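Local structure of galectin-1 (Bufo arenarum, 1A78) at residues 30-35 / 45-50; 17-22 / 87-92; 53-58 / 72-77; 59-64 / 105-110. The protein binds beta-galactosides, here thio-digalactose, as a homodimeric galectin, and may regulate cell apoptosis and differentiation. All coordinates share one frame; numbering follows the deposited sequence.

Contact 1 (30-35 / 45-50); sequences GFAVNL and HFNARF. With YIO (1-thio-beta-D-galactopyranose), chain C; GAL (beta-D-galactopyranose), chain B.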
# COMPACT_ATOMS: atom_id res chain seq x y z
N GLY A 30 12.02 9.05 15.94
CA GLY A 30 12.22 7.70 15.45
C GLY A 30 11.03 7.27 14.59
O GLY A 30 9.97 7.92 14.65
N PHE A 31 11.21 6.25 13.75
CA PHE A 31 10.10 5.76 12.93
C PHE A 31 10.15 4.24 12.92
O PHE A 31 11.18 3.64 13.30
CB PHE A 31 10.13 6.32 11.50
CG PHE A 31 11.24 5.78 10.65
CD1 PHE A 31 11.07 4.60 9.93
CD2 PHE A 31 12.45 6.45 10.57
CE1 PHE A 31 12.08 4.10 9.14
CE2 PHE A 31 13.47 5.96 9.78
CZ PHE A 31 13.30 4.78 9.06
N ALA A 32 9.04 3.63 12.50
CA ALA A 32 8.92 2.18 12.47
C ALA A 32 8.22 1.66 11.23
O ALA A 32 7.52 2.40 10.55
CB ALA A 32 8.17 1.68 13.73
N VAL A 33 8.47 0.40 10.93
CA VAL A 33 7.86 -0.32 9.83
C VAL A 33 7.50 -1.66 10.46
O VAL A 33 8.37 -2.33 11.01
CB VAL A 33 8.84 -0.54 8.65
CG1 VAL A 33 8.20 -1.49 7.62
CG2 VAL A 33 9.18 0.81 8.01
N ASN A 34 6.23 -2.05 10.38
CA ASN A 34 5.82 -3.31 11.00
C ASN A 34 5.33 -4.31 9.97
O ASN A 34 4.70 -3.92 9.00
CB ASN A 34 4.69 -3.03 12.01
CG ASN A 34 5.06 -1.93 12.98
OD1 ASN A 34 5.99 -2.08 13.75
ND2 ASN A 34 4.37 -0.82 12.92
N LEU A 35 5.62 -5.59 10.19
CA LEU A 35 5.20 -6.68 9.31
C LEU A 35 4.68 -7.78 10.23
O LEU A 35 5.33 -8.13 11.22
CB LEU A 35 6.40 -7.25 8.53
CG LEU A 35 6.89 -6.64 7.22
CD1 LEU A 35 7.25 -5.21 7.45
CD2 LEU A 35 8.10 -7.42 6.71
N HIS A 45 9.05 -5.82 14.03
CA HIS A 45 8.84 -4.40 14.34
C HIS A 45 10.26 -3.82 14.18
O HIS A 45 11.18 -4.14 14.96
CB HIS A 45 8.34 -4.16 15.77
CG HIS A 45 8.45 -2.73 16.24
ND1 HIS A 45 7.51 -1.77 15.94
CD2 HIS A 45 9.39 -2.11 16.99
CE1 HIS A 45 7.85 -0.61 16.49
NE2 HIS A 45 8.99 -0.79 17.14
N PHE A 46 10.44 -3.04 13.11
CA PHE A 46 11.69 -2.41 12.74
C PHE A 46 11.63 -0.95 13.19
O PHE A 46 11.00 -0.12 12.53
CB PHE A 46 11.83 -2.52 11.22
CG PHE A 46 13.00 -1.80 10.67
CD1 PHE A 46 12.91 -0.46 10.31
CD2 PHE A 46 14.21 -2.46 10.51
CE1 PHE A 46 14.00 0.21 9.82
CE2 PHE A 46 15.32 -1.79 10.01
CZ PHE A 46 15.22 -0.46 9.67
N ASN A 47 12.31 -0.60 14.27
CA ASN A 47 12.25 0.76 14.79
C ASN A 47 13.59 1.51 14.75
O ASN A 47 14.53 1.16 15.47
CB ASN A 47 11.71 0.65 16.23
CG ASN A 47 11.41 1.99 16.87
OD1 ASN A 47 11.17 2.03 18.07
ND2 ASN A 47 11.37 3.08 16.09
N ALA A 48 13.69 2.52 13.89
CA ALA A 48 14.92 3.32 13.77
C ALA A 48 14.78 4.50 14.73
O ALA A 48 14.00 5.42 14.49
CB ALA A 48 15.12 3.82 12.34
N ARG A 49 15.56 4.46 15.81
CA ARG A 49 15.53 5.49 16.85
C ARG A 49 16.58 6.58 16.75
O ARG A 49 17.74 6.36 17.05
CB ARG A 49 15.61 4.81 18.22
CG ARG A 49 14.47 3.83 18.47
CD ARG A 49 14.52 3.18 19.85
NE ARG A 49 13.35 2.35 20.09
CZ ARG A 49 13.12 1.64 21.19
NH1 ARG A 49 13.98 1.66 22.21
NH2 ARG A 49 12.04 0.89 21.28
N PHE A 50 16.17 7.76 16.32
CA PHE A 50 17.09 8.89 16.24
C PHE A 50 17.46 9.29 17.67
O PHE A 50 18.63 9.40 18.03
CB PHE A 50 16.42 10.07 15.54
CG PHE A 50 16.31 9.89 14.07
CD1 PHE A 50 17.38 10.23 13.24
CD2 PHE A 50 15.17 9.33 13.51
CE1 PHE A 50 17.32 10.00 11.86
CE2 PHE A 50 15.09 9.10 12.13
CZ PHE A 50 16.17 9.43 11.31
C1 YIO C . 9.32 -0.35 23.34
C2 YIO C . 8.65 0.63 22.41
C3 YIO C . 7.87 -0.12 21.35
C4 YIO C . 8.83 -0.97 20.57
C5 YIO C . 9.56 -1.91 21.54
C6 YIO C . 10.63 -2.72 20.86
O2 YIO C . 7.77 1.45 23.15
O3 YIO C . 7.26 0.81 20.47
O4 YIO C . 9.76 -0.14 19.90
O5 YIO C . 10.21 -1.19 22.60
O6 YIO C . 10.98 -3.83 21.66
S1 YIO C . 10.43 0.68 24.34
C1 GAL B . 11.18 -0.66 25.35
C2 GAL B . 12.71 -0.48 25.39
C3 GAL B . 13.36 -1.64 26.15
C4 GAL B . 12.73 -1.79 27.54
C5 GAL B . 11.23 -1.97 27.38
C6 GAL B . 10.58 -2.07 28.73
O2 GAL B . 13.24 -0.41 24.09
O3 GAL B . 14.75 -1.40 26.27
O4 GAL B . 12.96 -0.62 28.31
O5 GAL B . 10.67 -0.81 26.70
O6 GAL B . 9.18 -1.90 28.63

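Contact 2 (17-22 / 87-92); sequences CVEIKG and MVCFEY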
# COMPACT_ATOMS: atom_id res chain seq x y z
N CYS A 17 9.68 -10.09 -1.56
CA CYS A 17 10.07 -8.96 -0.76
C CYS A 17 9.17 -7.78 -0.95
O CYS A 17 8.37 -7.75 -1.88
CB CYS A 17 11.49 -8.57 -1.12
SG CYS A 17 11.63 -8.00 -2.82
N VAL A 18 9.31 -6.80 -0.06
CA VAL A 18 8.56 -5.57 -0.12
C VAL A 18 9.56 -4.45 0.16
O VAL A 18 10.42 -4.56 1.02
CB VAL A 18 7.33 -5.58 0.88
CG1 VAL A 18 7.70 -6.10 2.23
CG2 VAL A 18 6.73 -4.21 1.00
N GLU A 19 9.50 -3.40 -0.64
CA GLU A 19 10.38 -2.27 -0.49
C GLU A 19 9.51 -1.06 -0.16
O GLU A 19 8.57 -0.77 -0.91
CB GLU A 19 11.12 -2.02 -1.81
CG GLU A 19 11.85 -0.67 -1.89
CD GLU A 19 12.08 -0.22 -3.33
OE1 GLU A 19 13.07 -0.67 -3.96
OE2 GLU A 19 11.28 0.59 -3.84
N ILE A 20 9.80 -0.39 0.95
CA ILE A 20 9.05 0.79 1.34
C ILE A 20 9.92 2.00 1.07
O ILE A 20 11.13 1.92 1.15
CB ILE A 20 8.62 0.75 2.84
CG1 ILE A 20 7.31 -0.02 2.99
CG2 ILE A 20 8.38 2.15 3.37
CD1 ILE A 20 7.43 -1.48 2.73
N LYS A 21 9.29 3.11 0.69
CA LYS A 21 10.01 4.34 0.39
C LYS A 21 9.16 5.46 0.97
O LYS A 21 7.94 5.46 0.82
CB LYS A 21 10.12 4.50 -1.11
CG LYS A 21 11.34 5.24 -1.56
CD LYS A 21 11.44 5.16 -3.07
CE LYS A 21 11.34 3.70 -3.54
NZ LYS A 21 11.12 3.56 -5.01
N GLY A 22 9.80 6.38 1.69
CA GLY A 22 9.06 7.46 2.30
C GLY A 22 9.95 8.59 2.76
O GLY A 22 11.15 8.58 2.50
N MET A 87 14.48 4.37 2.10
CA MET A 87 14.01 3.23 1.32
C MET A 87 14.58 1.97 1.96
O MET A 87 15.80 1.82 2.07
CB MET A 87 14.45 3.39 -0.12
CG MET A 87 14.17 2.20 -0.98
SD MET A 87 14.81 2.49 -2.65
CE MET A 87 15.74 4.05 -2.47
N VAL A 88 13.71 1.09 2.44
CA VAL A 88 14.11 -0.16 3.10
C VAL A 88 13.41 -1.32 2.38
O VAL A 88 12.28 -1.17 1.92
CB VAL A 88 13.67 -0.18 4.63
CG1 VAL A 88 14.40 -1.30 5.39
CG2 VAL A 88 13.94 1.16 5.31
N CYS A 89 14.06 -2.48 2.34
CA CYS A 89 13.49 -3.66 1.72
C CYS A 89 13.58 -4.80 2.70
O CYS A 89 14.53 -4.90 3.47
CB CYS A 89 14.23 -4.00 0.45
SG CYS A 89 14.60 -2.53 -0.48
N PHE A 90 12.55 -5.64 2.69
CA PHE A 90 12.44 -6.78 3.58
C PHE A 90 12.16 -7.97 2.71
O PHE A 90 11.17 -8.00 1.98
CB PHE A 90 11.27 -6.61 4.55
CG PHE A 90 11.25 -5.30 5.24
CD1 PHE A 90 10.65 -4.21 4.66
CD2 PHE A 90 11.88 -5.15 6.48
CE1 PHE A 90 10.68 -2.96 5.28
CE2 PHE A 90 11.92 -3.91 7.12
CZ PHE A 90 11.33 -2.82 6.53
N GLU A 91 12.98 -8.99 2.86
CA GLU A 91 12.85 -10.20 2.12
C GLU A 91 12.46 -11.24 3.14
O GLU A 91 13.09 -11.35 4.19
CB GLU A 91 14.20 -10.54 1.50
CG GLU A 91 14.20 -11.70 0.54
CD GLU A 91 15.61 -12.13 0.21
OE1 GLU A 91 16.43 -11.29 -0.22
OE2 GLU A 91 15.92 -13.31 0.45
N TYR A 92 11.42 -12.01 2.82
CA TYR A 92 10.92 -13.02 3.73
C TYR A 92 11.34 -14.41 3.31
O TYR A 92 11.15 -14.81 2.18
CB TYR A 92 9.39 -12.93 3.79
CG TYR A 92 8.68 -13.97 4.62
CD1 TYR A 92 9.25 -14.48 5.80
CD2 TYR A 92 7.41 -14.42 4.26
CE1 TYR A 92 8.57 -15.40 6.58
CE2 TYR A 92 6.73 -15.35 5.04
CZ TYR A 92 7.30 -15.83 6.20
OH TYR A 92 6.60 -16.73 6.98

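Contact 3 (53-58 / 72-77); sequences HGDVNK and EQREEV. With GAL (beta-D-galactopyranose), chain B; YIO (1-thio-beta-D-galactopyranose), chain C.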
# COMPACT_ATOMS: atom_id res chain seq x y z
N HIS A 53 13.93 6.83 24.02
CA HIS A 53 14.11 5.92 25.17
C HIS A 53 15.56 5.65 25.52
O HIS A 53 15.88 4.53 25.92
CB HIS A 53 13.45 4.57 24.91
CG HIS A 53 12.01 4.67 24.58
ND1 HIS A 53 11.19 5.64 25.11
CD2 HIS A 53 11.25 3.96 23.71
CE1 HIS A 53 9.98 5.52 24.58
NE2 HIS A 53 9.99 4.51 23.73
N GLY A 54 16.43 6.64 25.38
CA GLY A 54 17.83 6.40 25.67
C GLY A 54 18.62 5.83 24.49
O GLY A 54 19.85 5.72 24.56
N ASP A 55 17.92 5.41 23.42
CA ASP A 55 18.58 4.88 22.21
C ASP A 55 18.77 6.09 21.28
O ASP A 55 17.81 6.78 20.94
CB ASP A 55 17.70 3.83 21.53
CG ASP A 55 17.74 2.49 22.23
OD1 ASP A 55 18.82 2.12 22.73
OD2 ASP A 55 16.72 1.78 22.25
N VAL A 56 20.00 6.39 20.92
CA VAL A 56 20.26 7.54 20.06
C VAL A 56 20.86 6.93 18.80
O VAL A 56 21.75 6.09 18.92
CB VAL A 56 21.24 8.55 20.77
CG1 VAL A 56 21.62 9.70 19.85
CG2 VAL A 56 20.58 9.12 22.07
N ASN A 57 20.31 7.25 17.63
CA ASN A 57 20.77 6.69 16.36
C ASN A 57 20.99 5.18 16.39
O ASN A 57 22.02 4.68 15.96
CB ASN A 57 22.06 7.34 15.88
CG ASN A 57 21.83 8.64 15.21
OD1 ASN A 57 21.05 9.46 15.67
ND2 ASN A 57 22.53 8.86 14.12
N LYS A 58 19.98 4.44 16.82
CA LYS A 58 20.10 2.99 16.90
C LYS A 58 18.87 2.37 16.23
O LYS A 58 17.86 3.04 16.05
CB LYS A 58 20.11 2.58 18.38
CG LYS A 58 20.74 1.24 18.68
CD LYS A 58 22.24 1.40 18.78
CE LYS A 58 22.59 2.25 20.00
NZ LYS A 58 24.03 2.73 20.00
N GLU A 72 14.29 -7.96 22.24
CA GLU A 72 14.79 -6.95 21.31
C GLU A 72 16.14 -7.40 20.75
O GLU A 72 16.86 -8.17 21.39
CB GLU A 72 14.98 -5.60 22.00
CG GLU A 72 13.72 -4.95 22.57
CD GLU A 72 13.91 -3.48 22.91
OE1 GLU A 72 15.07 -3.06 23.06
OE2 GLU A 72 12.93 -2.72 23.01
N GLN A 73 16.43 -6.95 19.54
CA GLN A 73 17.68 -7.21 18.85
C GLN A 73 18.08 -5.82 18.40
O GLN A 73 17.38 -5.23 17.58
CB GLN A 73 17.50 -8.12 17.63
CG GLN A 73 18.73 -8.12 16.70
CD GLN A 73 18.63 -9.11 15.55
OE1 GLN A 73 18.32 -10.28 15.75
NE2 GLN A 73 18.91 -8.64 14.33
N ARG A 74 19.11 -5.26 19.00
CA ARG A 74 19.54 -3.92 18.61
C ARG A 74 20.60 -4.01 17.52
O ARG A 74 21.20 -5.06 17.34
CB ARG A 74 20.08 -3.16 19.82
CG ARG A 74 19.00 -2.68 20.77
CD ARG A 74 19.48 -1.48 21.59
NE ARG A 74 18.37 -0.80 22.27
CZ ARG A 74 17.50 -1.40 23.07
NH1 ARG A 74 17.59 -2.70 23.30
NH2 ARG A 74 16.46 -0.72 23.55
N GLU A 75 20.81 -2.92 16.79
CA GLU A 75 21.80 -2.88 15.73
C GLU A 75 22.37 -1.48 15.71
O GLU A 75 21.67 -0.51 15.97
CB GLU A 75 21.20 -3.20 14.37
CG GLU A 75 21.95 -4.30 13.63
CD GLU A 75 21.52 -5.68 14.06
OE1 GLU A 75 20.35 -5.84 14.45
OE2 GLU A 75 22.33 -6.64 14.00
N GLU A 76 23.65 -1.38 15.37
CA GLU A 76 24.36 -0.10 15.36
C GLU A 76 24.43 0.65 14.02
O GLU A 76 24.72 1.84 14.00
CB GLU A 76 25.77 -0.30 15.93
CG GLU A 76 25.83 -1.07 17.27
CD GLU A 76 25.10 -0.35 18.41
OE1 GLU A 76 25.21 0.90 18.47
OE2 GLU A 76 24.44 -1.03 19.24
N VAL A 77 24.22 -0.03 12.90
CA VAL A 77 24.24 0.66 11.60
C VAL A 77 22.99 1.52 11.52
O VAL A 77 21.88 1.04 11.73
CB VAL A 77 24.28 -0.35 10.42
CG1 VAL A 77 24.05 0.37 9.09
CG2 VAL A 77 25.65 -1.02 10.37
C1 GAL B . 11.18 -0.66 25.35
C2 GAL B . 12.71 -0.48 25.39
C3 GAL B . 13.36 -1.64 26.15
C4 GAL B . 12.73 -1.79 27.54
C5 GAL B . 11.23 -1.97 27.38
C6 GAL B . 10.58 -2.07 28.73
O2 GAL B . 13.24 -0.41 24.09
O3 GAL B . 14.75 -1.40 26.27
O4 GAL B . 12.96 -0.62 28.31
O5 GAL B . 10.67 -0.81 26.70
O6 GAL B . 9.18 -1.90 28.63
C1 YIO C . 9.32 -0.35 23.34
C2 YIO C . 8.65 0.63 22.41
C3 YIO C . 7.87 -0.12 21.35
C4 YIO C . 8.83 -0.97 20.57
C5 YIO C . 9.56 -1.91 21.54
C6 YIO C . 10.63 -2.72 20.86
O2 YIO C . 7.77 1.45 23.15
O3 YIO C . 7.26 0.81 20.47
O4 YIO C . 9.76 -0.14 19.90
O5 YIO C . 10.21 -1.19 22.60
O6 YIO C . 10.98 -3.83 21.66
S1 YIO C . 10.43 0.68 24.34

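Contact 4 (59-64 / 105-110); sequences IVCNSK and DQFSFP. With YIO (1-thio-beta-D-galactopyranose), chain C.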
# COMPACT_ATOMS: atom_id res chain seq x y z
N ILE A 59 18.96 1.10 15.87
CA ILE A 59 17.87 0.36 15.24
C ILE A 59 17.47 -0.73 16.21
O ILE A 59 18.30 -1.53 16.62
CB ILE A 59 18.32 -0.30 13.90
CG1 ILE A 59 18.42 0.76 12.81
CG2 ILE A 59 17.38 -1.45 13.49
CD1 ILE A 59 18.88 0.19 11.49
N VAL A 60 16.20 -0.75 16.61
CA VAL A 60 15.73 -1.80 17.51
C VAL A 60 14.74 -2.68 16.74
O VAL A 60 13.89 -2.15 16.04
CB VAL A 60 15.05 -1.19 18.76
CG1 VAL A 60 14.57 -2.28 19.69
CG2 VAL A 60 16.02 -0.28 19.48
N CYS A 61 14.88 -3.99 16.79
CA CYS A 61 13.96 -4.88 16.09
C CYS A 61 13.36 -5.80 17.11
O CYS A 61 14.04 -6.21 18.06
CB CYS A 61 14.66 -5.72 15.01
SG CYS A 61 15.19 -4.80 13.57
N ASN A 62 12.08 -6.14 16.95
CA ASN A 62 11.45 -7.06 17.90
C ASN A 62 10.24 -7.71 17.25
O ASN A 62 9.88 -7.36 16.12
CB ASN A 62 11.01 -6.31 19.16
CG ASN A 62 10.96 -7.20 20.38
OD1 ASN A 62 11.03 -8.42 20.28
ND2 ASN A 62 10.82 -6.59 21.54
N SER A 63 9.69 -8.72 17.92
CA SER A 63 8.50 -9.40 17.44
C SER A 63 7.47 -9.10 18.52
O SER A 63 7.82 -8.70 19.63
CB SER A 63 8.73 -10.89 17.34
OG SER A 63 8.98 -11.44 18.62
N LYS A 64 6.20 -9.27 18.19
CA LYS A 64 5.13 -9.02 19.11
C LYS A 64 4.04 -10.04 18.86
O LYS A 64 3.66 -10.29 17.71
CB LYS A 64 4.57 -7.61 18.91
CG LYS A 64 3.56 -7.25 20.00
CD LYS A 64 3.12 -5.81 20.01
CE LYS A 64 2.25 -5.50 18.84
NZ LYS A 64 1.85 -4.06 18.92
N ASP A 105 23.86 -1.84 2.99
CA ASP A 105 23.84 -2.51 4.28
C ASP A 105 22.71 -3.51 4.38
O ASP A 105 21.64 -3.31 3.83
CB ASP A 105 23.66 -1.50 5.40
CG ASP A 105 24.92 -0.74 5.69
OD1 ASP A 105 25.93 -1.40 6.04
OD2 ASP A 105 24.88 0.51 5.55
N GLN A 106 22.92 -4.53 5.21
CA GLN A 106 21.94 -5.58 5.37
C GLN A 106 22.14 -6.38 6.67
O GLN A 106 23.26 -6.48 7.18
CB GLN A 106 22.06 -6.49 4.15
CG GLN A 106 21.30 -7.79 4.18
CD GLN A 106 21.68 -8.70 3.03
OE1 GLN A 106 21.47 -8.36 1.86
NE2 GLN A 106 22.25 -9.86 3.36
N PHE A 107 21.05 -6.90 7.23
CA PHE A 107 21.12 -7.75 8.42
C PHE A 107 19.84 -8.57 8.47
O PHE A 107 18.92 -8.31 7.72
CB PHE A 107 21.36 -6.94 9.70
CG PHE A 107 20.21 -6.08 10.12
CD1 PHE A 107 19.20 -6.59 10.94
CD2 PHE A 107 20.16 -4.74 9.75
CE1 PHE A 107 18.18 -5.78 11.38
CE2 PHE A 107 19.13 -3.92 10.19
CZ PHE A 107 18.14 -4.43 11.01
N SER A 108 19.79 -9.59 9.29
CA SER A 108 18.57 -10.37 9.34
C SER A 108 18.00 -10.40 10.75
O SER A 108 18.67 -9.95 11.70
CB SER A 108 18.82 -11.78 8.81
OG SER A 108 19.53 -12.57 9.73
N PHE A 109 16.73 -10.82 10.86
CA PHE A 109 16.00 -10.97 12.12
C PHE A 109 15.36 -12.35 12.03
O PHE A 109 14.95 -12.75 10.95
CB PHE A 109 14.92 -9.91 12.26
CG PHE A 109 14.21 -9.93 13.60
CD1 PHE A 109 14.84 -9.44 14.75
CD2 PHE A 109 12.90 -10.44 13.71
CE1 PHE A 109 14.18 -9.46 15.98
CE2 PHE A 109 12.24 -10.46 14.94
CZ PHE A 109 12.88 -9.97 16.07
N PRO A 110 15.32 -13.11 13.13
CA PRO A 110 14.71 -14.44 13.06
C PRO A 110 13.17 -14.43 13.00
O PRO A 110 12.50 -13.56 13.58
CB PRO A 110 15.21 -15.10 14.34
CG PRO A 110 15.19 -13.97 15.29
CD PRO A 110 15.83 -12.86 14.49
C1 YIO C . 9.32 -0.35 23.34
C2 YIO C . 8.65 0.63 22.41
C3 YIO C . 7.87 -0.12 21.35
C4 YIO C . 8.83 -0.97 20.57
C5 YIO C . 9.56 -1.91 21.54
C6 YIO C . 10.63 -2.72 20.86
O2 YIO C . 7.77 1.45 23.15
O3 YIO C . 7.26 0.81 20.47
O4 YIO C . 9.76 -0.14 19.90
O5 YIO C . 10.21 -1.19 22.60
O6 YIO C . 10.98 -3.83 21.66
S1 YIO C . 10.43 0.68 24.34

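Contact 1 (30-35 / 45-50)
In the galectin beta-galactoside site, the antiparallel hairpin of strands 30-35 and 41-49 puts H45, N47 and R49 on its sugar-facing side, paired with N34, A32 and G30. N34 and H45 lie side by side: OD1 of N34 accepts ND1-H of H45 at 2.7 Å, in the carbonyl plane, with amide and imidazole nearly coplanar. This bond fixes the ring's rotation and sends NE2 to O4 of the 1-thiogalactose, a weak bond of 2.9 Å. CB of A32 lies 3.6 Å from CE1 of H45, and W69 meets the same imidazole edge-to-face. With CG anti to the backbone N (chi1 -173°), the N47 amide reaches over to strand 30-35, and its ND2 meets F31 O at 2.9 Å from above the carbonyl plane, while A48 N reaches the same oxygen at 2.8 Å, doubly gripping it. OD1 of N47 receives NE of R49 at 3.0 Å in an almost straight bond (172°). Braced there, and by a salt bridge to D55, the extended R49 offers the edge of its guanidinium to both sugars: NH2 to O4 of the thiogalactose and NH1 to O2 of the second galactose, 2.9 Å away. On the buried side the methyl of A48 sits over the F31 ring, 4.0 Å from its centroid, with F50 at that ring's edge and F46 nearby. A polar, ligand-binding row backed by an aromatic core is what the carbohydrate-recognition sheet of the galectin beta-sandwich presents here.

Contact 2 (17-22 / 87-92)
With CG anti to the backbone N in both E19 (chi1 167°) and M87 (chi1 173°), the two side chains rise from the same face of the sheet and cross, CG of E19 lying 3.8 Å from CG of M87. C89 instead turns SG beside its own backbone N (chi1 -42°), which lays the sulfur 3.6 Å from CG of E19. K21 runs alongside M87 and bends at chi3, bringing CE of K21 3.8 Å from SD of M87; from there NZ continues to a salt bridge with OE2 of E19 at 3.2 Å. M87 thus packs beside the ion pair, its sulfur near both the K21 chain and the carboxylate. Strands 16-23 and 85-92 are antiparallel neighbours in the sheet of the galectin sandwich that does not carry the sugar. Four backbone bonds join them, V18 and F90 exchanging two and I20 and V88 another two. On the inner face the F90 ring meets CG1 of V18 through CD1 at 4.3 Å, while CD1 of I20 approaches the ring edge. I99 and L121 continue this apolar layer, L121 from the opposing sheet. C17, E19 and C89 line a pocket holding dithiothreitol, probably an additive of the crystallisation.

Contact 3 (53-58 / 72-77)
R74 reaches from strand 68-75 to D55 through an extended chain. Its CB points toward residues 53-58, with CG anti to the carbonyl carbon (chi1 -74°). CD passes 4.2 Å from CG of K58, the two side chains crossing at about a right angle. NE then gives a hydrogen bond to D55 OD1 at 3.0 Å, tilted out of the guanidinium plane, and NH2 one to D55 OD2 at 2.8 Å on its syn lone pair. The arginine therefore holds the carboxylate side-on with two nitrogens, although the planes of the groups are 50° apart. Farther along, NH1 forms a salt bridge with E72 OE1 at 2.6 Å, and NH2 also reaches O3 of the galactose at 3.3 Å. OE2 of E72 takes hydroxyls from both sugars, O6 of the 1-thiogalactose and O2 of the galactose, each 2.6 Å away. D55 has a second cationic partner in R49, whose NH1 bridges to OD2, so two arginines share one buried carboxylate and would be expected to favour its charged form. Farther from the sugar, K58 bends at chi2 and chi3 to bring NZ to OE1 of E76 at 2.7 Å, again on the syn lone pair; CG of K58 lies 3.4 Å from O of E75. H53 belongs to the same pocket, with CD2 near the bridging sulfur of the disaccharide. Linked acidic and basic side chains that position one another around the sugar hydroxyls form the polar network of the galectin carbohydrate-binding site.

Contact 4 (59-64 / 105-110)
Strands 59-64 and 106-110 run in nearly the same direction, 25° apart, but 8.4 Å separates their axes because they belong to opposite sheets of the sandwich. Side chains fill the gap, and one ring reaches the facing backbone. I59 and C61 point inward from the sugar-binding sheet, F107 and F109 from the edge strand of the other. F107 has CG between the backbone N and carbonyl carbon (chi1 69°), bringing its outer rim to C61: SG lies at the ring edge, 3.8 Å from CE1 and 5.0 Å from the centroid, a sulfur-aromatic contact. CG2 of I59 meets CZ of the same ring at 4.0 Å. F109 holds CG anti to its backbone N (chi1 -175°) and lies against the inner side of the strand, its CD1 3.7 Å from CB of C61 and its CZ 3.7 Å from C of N62. N62 turns to the outer face, where ND2 donates an almost straight bond of 2.8 Å to O6 of the 1-thiogalactose and another to G70 O. One strand thus has two chemical faces: phenyl rings pack on its inner side, while on the outer N62 gives one directional bond to a sugar hydroxyl, consistent with a part in recognising it.

From the N terminus, strand 16-23 enters contact 2, which closes only when strand 85-92 returns, making the longest loop of the four. Within that loop lie contact 1, a short hairpin closure between 30-35 and 45-50, and then contact 3, which joins 53-58 to 72-77. Contact 4 opens at 59-64, inside contact 3, and closes at 105-110, beyond contact 2, so it crosses both. Contacts 1 and 3 meet through R49 and D55 and share both sugars; strand 58-65 of contact 4 lies between strands 41-49 and 68-75. Contact 2 lies in the sheet facing the sugar-binding one and meets contact 1 where F90 packs on V33; contact 4 spans the two sheets.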